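Local coordinates for protein PrgX (Enterococcus faecalis, PDB 2AWI) that acts as the receptor for the peptide sex pheromone cCF10 and probably as a DNA-binding repressor that regulates conjugation, at residues A[257-260]-A[261-264]; A[267-270]-A[271-274]. The protein carries 1 engineered substitution. All coordinates share one frame; numbering follows the deposited sequence.

Contact 1: residues A[257-260]-A[261-264]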
loop_
_atom_site.group_PDB
_atom_site.type_symbol
_atom_site.label_atom_id
_atom_site.label_comp_id
_atom_site.label_asym_id
_atom_site.label_seq_id
_atom_site.Cartn_x
_atom_site.Cartn_y
_atom_site.Cartn_z
ATOM N N ALA A 257 -5.971 10.717 3.535
ATOM C CA ALA A 257 -6.404 10.848 4.919
ATOM C C ALA A 257 -6.066 9.594 5.709
ATOM O O ALA A 257 -5.529 9.685 6.812
ATOM C CB ALA A 257 -7.903 11.120 4.983
ATOM N N VAL A 258 -6.382 8.427 5.153
ATOM C CA VAL A 258 -6.096 7.166 5.834
ATOM C C VAL A 258 -4.585 7.015 6.018
ATOM O O VAL A 258 -4.107 6.554 7.058
ATOM C CB VAL A 258 -6.626 5.941 5.027
ATOM C CG1 VAL A 258 -6.353 4.645 5.794
ATOM C CG2 VAL A 258 -8.127 6.084 4.768
ATOM N N ASN A 259 -3.837 7.426 5.004
ATOM C CA ASN A 259 -2.391 7.334 5.044
ATOM C C ASN A 259 -1.808 8.240 6.132
ATOM O O ASN A 259 -0.797 7.910 6.765
ATOM C CB ASN A 259 -1.825 7.693 3.676
ATOM C CG ASN A 259 -0.334 7.525 3.610
ATOM O OD1 ASN A 259 0.224 6.594 4.191
ATOM N ND2 ASN A 259 0.327 8.422 2.891
ATOM N N ILE A 260 -2.452 9.378 6.358
ATOM C CA ILE A 260 -1.986 10.285 7.389
ATOM C C ILE A 260 -2.275 9.686 8.768
ATOM O O ILE A 260 -1.440 9.768 9.673
ATOM C CB ILE A 260 -2.641 11.669 7.232
ATOM C CG1 ILE A 260 -2.054 12.350 5.986
ATOM C CG2 ILE A 260 -2.419 12.517 8.482
ATOM C CD1 ILE A 260 -2.566 13.738 5.738
ATOM N N ILE A 261 -3.446 9.070 8.926
ATOM C CA ILE A 261 -3.800 8.439 10.196
ATOM C C ILE A 261 -2.730 7.392 10.511
ATOM O O ILE A 261 -2.328 7.219 11.659
ATOM C CB ILE A 261 -5.181 7.742 10.121
ATOM C CG1 ILE A 261 -6.288 8.793 10.017
ATOM C CG2 ILE A 261 -5.405 6.870 11.354
ATOM C CD1 ILE A 261 -7.686 8.212 10.026
ATOM N N ASN A 262 -2.267 6.707 9.473
ATOM C CA ASN A 262 -1.250 5.679 9.624
ATOM C C ASN A 262 0.107 6.246 10.051
ATOM O O ASN A 262 0.842 5.601 10.797
ATOM C CB ASN A 262 -1.100 4.902 8.317
ATOM C CG ASN A 262 0.071 3.946 8.342
ATOM O OD1 ASN A 262 0.161 3.077 9.210
ATOM N ND2 ASN A 262 0.982 4.102 7.386
ATOM N N ILE A 263 0.441 7.442 9.573
ATOM C CA ILE A 263 1.708 8.072 9.936
ATOM C C ILE A 263 1.758 8.336 11.438
ATOM O O ILE A 263 2.785 8.112 12.084
ATOM C CB ILE A 263 1.904 9.404 9.183
ATOM C CG1 ILE A 263 2.434 9.122 7.781
ATOM C CG2 ILE A 263 2.861 10.299 9.928
ATOM C CD1 ILE A 263 3.746 8.348 7.773
ATOM N N PHE A 264 0.644 8.806 11.988
ATOM C CA PHE A 264 0.568 9.095 13.410
ATOM C C PHE A 264 0.809 7.825 14.207
ATOM O O PHE A 264 1.326 7.871 15.322
ATOM C CB PHE A 264 -0.806 9.699 13.767
ATOM C CG PHE A 264 -0.905 11.179 13.492
ATOM C CD1 PHE A 264 -0.122 12.088 14.209
ATOM C CD2 PHE A 264 -1.743 11.664 12.491
ATOM C CE1 PHE A 264 -0.169 13.462 13.929
ATOM C CE2 PHE A 264 -1.798 13.037 12.201
ATOM C CZ PHE A 264 -1.009 13.935 12.922
#
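Ile260 and Phe264, one turn apart on helix 251-266, lie side by side and point the same way. The touch is made by the short branch of the isoleucine: Ile260 CG2 comes 3.8 Å from Phe264 CE2. Ile260 places this methyl beside its own carbonyl carbon, because CG1 takes the position next to the backbone N (chi1 -71°), and the side chain also packs on Tyr238 of helix 230-248. In Phe264 the ring carbon CG sits opposite the carbonyl carbon (chi1 -82°), which folds the ring back along the helix until CD2 is 3.4 Å from Ile260 O. That oxygen also accepts the backbone N-H of Phe264 and a weak bond from Ile263 N. Asn259 and Asn262 form a second, polar pair. Their amide planes are 27° apart, and Asn259 OD1 lies 4.1 Å from Asn262 ND2, a near approach only. The hydrogen bond of Asn259 OD1 goes to ND2 of Asn259 of the second subunit, while Asn262 OD1 has a weak one with Lys265 NZ. Ile263, on the same side of the helix, packs on Ile263 of that subunit. Ile261 lays CG1 3.4 Å from Ala257 O, the oxygen that accepts its N-H at 3.0 Å. Away from the subunit interface, Ile261 and Phe264 pack on helix 270-286. The arrangement is regular i to i+4 alpha-helical packing, in a helix that serves both the all-helical C-terminal TPR-like region and a subunit interface.

Contact 2: residues A[267-270]-A[271-274]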
loop_
_atom_site.group_PDB
_atom_site.type_symbol
_atom_site.label_atom_id
_atom_site.label_comp_id
_atom_site.label_asym_id
_atom_site.label_seq_id
_atom_site.Cartn_x
_atom_site.Cartn_y
_atom_site.Cartn_z
ATOM N N ILE A 267 4.881 7.019 13.965
ATOM C CA ILE A 267 5.721 7.857 14.808
ATOM C C ILE A 267 5.387 7.828 16.290
ATOM O O ILE A 267 6.045 8.493 17.081
ATOM C CB ILE A 267 5.748 9.322 14.304
ATOM C CG1 ILE A 267 4.418 10.018 14.591
ATOM C CG2 ILE A 267 6.038 9.331 12.797
ATOM C CD1 ILE A 267 4.344 11.451 14.060
ATOM N N GLY A 268 4.370 7.066 16.675
ATOM C CA GLY A 268 4.040 6.961 18.089
ATOM C C GLY A 268 3.044 7.911 18.740
ATOM O O GLY A 268 2.956 7.951 19.979
ATOM N N LYS A 269 2.300 8.684 17.950
ATOM C CA LYS A 269 1.302 9.588 18.533
ATOM C C LYS A 269 -0.033 8.840 18.625
ATOM O O LYS A 269 -0.948 9.065 17.830
ATOM C CB LYS A 269 1.158 10.852 17.677
ATOM C CG LYS A 269 2.445 11.662 17.546
ATOM C CD LYS A 269 2.910 12.211 18.883
ATOM C CE LYS A 269 2.098 13.419 19.302
ATOM N NZ LYS A 269 2.527 13.938 20.632
ATOM N N GLU A 270 -0.138 7.951 19.608
ATOM C CA GLU A 270 -1.338 7.138 19.785
ATOM C C GLU A 270 -2.646 7.890 20.035
ATOM O O GLU A 270 -3.632 7.649 19.341
ATOM C CB GLU A 270 -1.121 6.110 20.898
ATOM C CG GLU A 270 -2.324 5.200 21.126
ATOM C CD GLU A 270 -2.726 4.415 19.883
ATOM O OE1 GLU A 270 -3.845 3.858 19.871
ATOM O OE2 GLU A 270 -1.926 4.348 18.924
ATOM N N ASP A 271 -2.667 8.787 21.016
ATOM C CA ASP A 271 -3.888 9.531 21.312
ATOM C C ASP A 271 -4.450 10.207 20.058
ATOM O O ASP A 271 -5.664 10.192 19.819
ATOM C CB ASP A 271 -3.637 10.573 22.403
ATOM C CG ASP A 271 -3.286 9.942 23.739
ATOM O OD1 ASP A 271 -3.899 8.910 24.089
ATOM O OD2 ASP A 271 -2.410 10.484 24.445
ATOM N N ILE A 272 -3.567 10.794 19.258
ATOM C CA ILE A 272 -3.989 11.436 18.029
ATOM C C ILE A 272 -4.460 10.382 17.024
ATOM O O ILE A 272 -5.466 10.566 16.342
ATOM C CB ILE A 272 -2.848 12.259 17.417
ATOM C CG1 ILE A 272 -2.666 13.553 18.215
ATOM C CG2 ILE A 272 -3.140 12.544 15.947
ATOM C CD1 ILE A 272 -1.489 14.405 17.746
ATOM N N HIS A 273 -3.729 9.276 16.938
ATOM C CA HIS A 273 -4.090 8.198 16.025
ATOM C C HIS A 273 -5.464 7.680 16.402
ATOM O O HIS A 273 -6.306 7.422 15.547
ATOM C CB HIS A 273 -3.073 7.056 16.118
ATOM C CG HIS A 273 -3.428 5.861 15.288
ATOM N ND1 HIS A 273 -4.009 4.730 15.821
ATOM C CD2 HIS A 273 -3.303 5.628 13.959
ATOM C CE1 HIS A 273 -4.226 3.853 14.857
ATOM N NE2 HIS A 273 -3.806 4.374 13.716
ATOM N N ARG A 274 -5.667 7.534 17.704
ATOM C CA ARG A 274 -6.912 7.056 18.272
ATOM C C ARG A 274 -8.065 7.980 17.868
ATOM O O ARG A 274 -9.054 7.534 17.292
ATOM C CB ARG A 274 -6.771 7.021 19.795
ATOM C CG ARG A 274 -7.886 6.330 20.562
ATOM C CD ARG A 274 -7.713 6.612 22.054
ATOM N NE ARG A 274 -8.483 5.717 22.916
ATOM C CZ ARG A 274 -9.806 5.584 22.886
ATOM N NH1 ARG A 274 -10.533 6.288 22.026
ATOM N NH2 ARG A 274 -10.405 4.750 23.728
#
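Lys269 and Ile272 make the apolar contact, their side chains running alongside each other with Lys269 CE 4.0 Å from Ile272 CD1. Bends at chi2 and chi3 curl the lysine chain, and its ammonium end makes a cation-pi contact with Tyr231. Two backbone bonds start the helix: His273 N donates to Lys269 O at 2.9 Å and Arg274 N to Glu270 O. Among charged and polar groups the approach is looser. The Glu270 chain turns at chi2 (59°), bringing OE2 to 3.8 Å from His273 ND1, with carboxylate and ring planes 41° apart. The imidazole also meets Tyr298 edge-to-face. Glu270 OE1 remains 5.9 Å from Arg274 NE, so any attraction between them is probably modest; the extended arginine instead forms a salt bridge with Glu278 through NH1. Before the helix, Gly268 has positive phi (91°) and ends helix 251-266 in a Schellman motif, while Lys269, the centre of an inverse gamma turn, occupies the N-cap position. A Schellman-terminated helix, a short turn and the N-cap of the next helix make up a tight alpha-hairpin connection, consistent with the TPR-like C-terminal region.

From the N terminus, the chain passes through contact 1 within helix 251-266, leaves that helix, and enters contact 2 at the start of helix 270-286. The contacts follow in series, with centres about 10 Å apart; neither encloses nor crosses the other, and each spans adjoining residues, closing only local turns. Between them the chain reverses direction: Phe264 O probably accepts a hydrogen bond from Lys269 N at 2.9 Å, and Phe264 CD1 packs 3.5 Å from Ile272 CG2. Thus contact 1 supplies a side of the helix for contact 2 to fold against, while its other sides reach helix 230-248 and the second subunit.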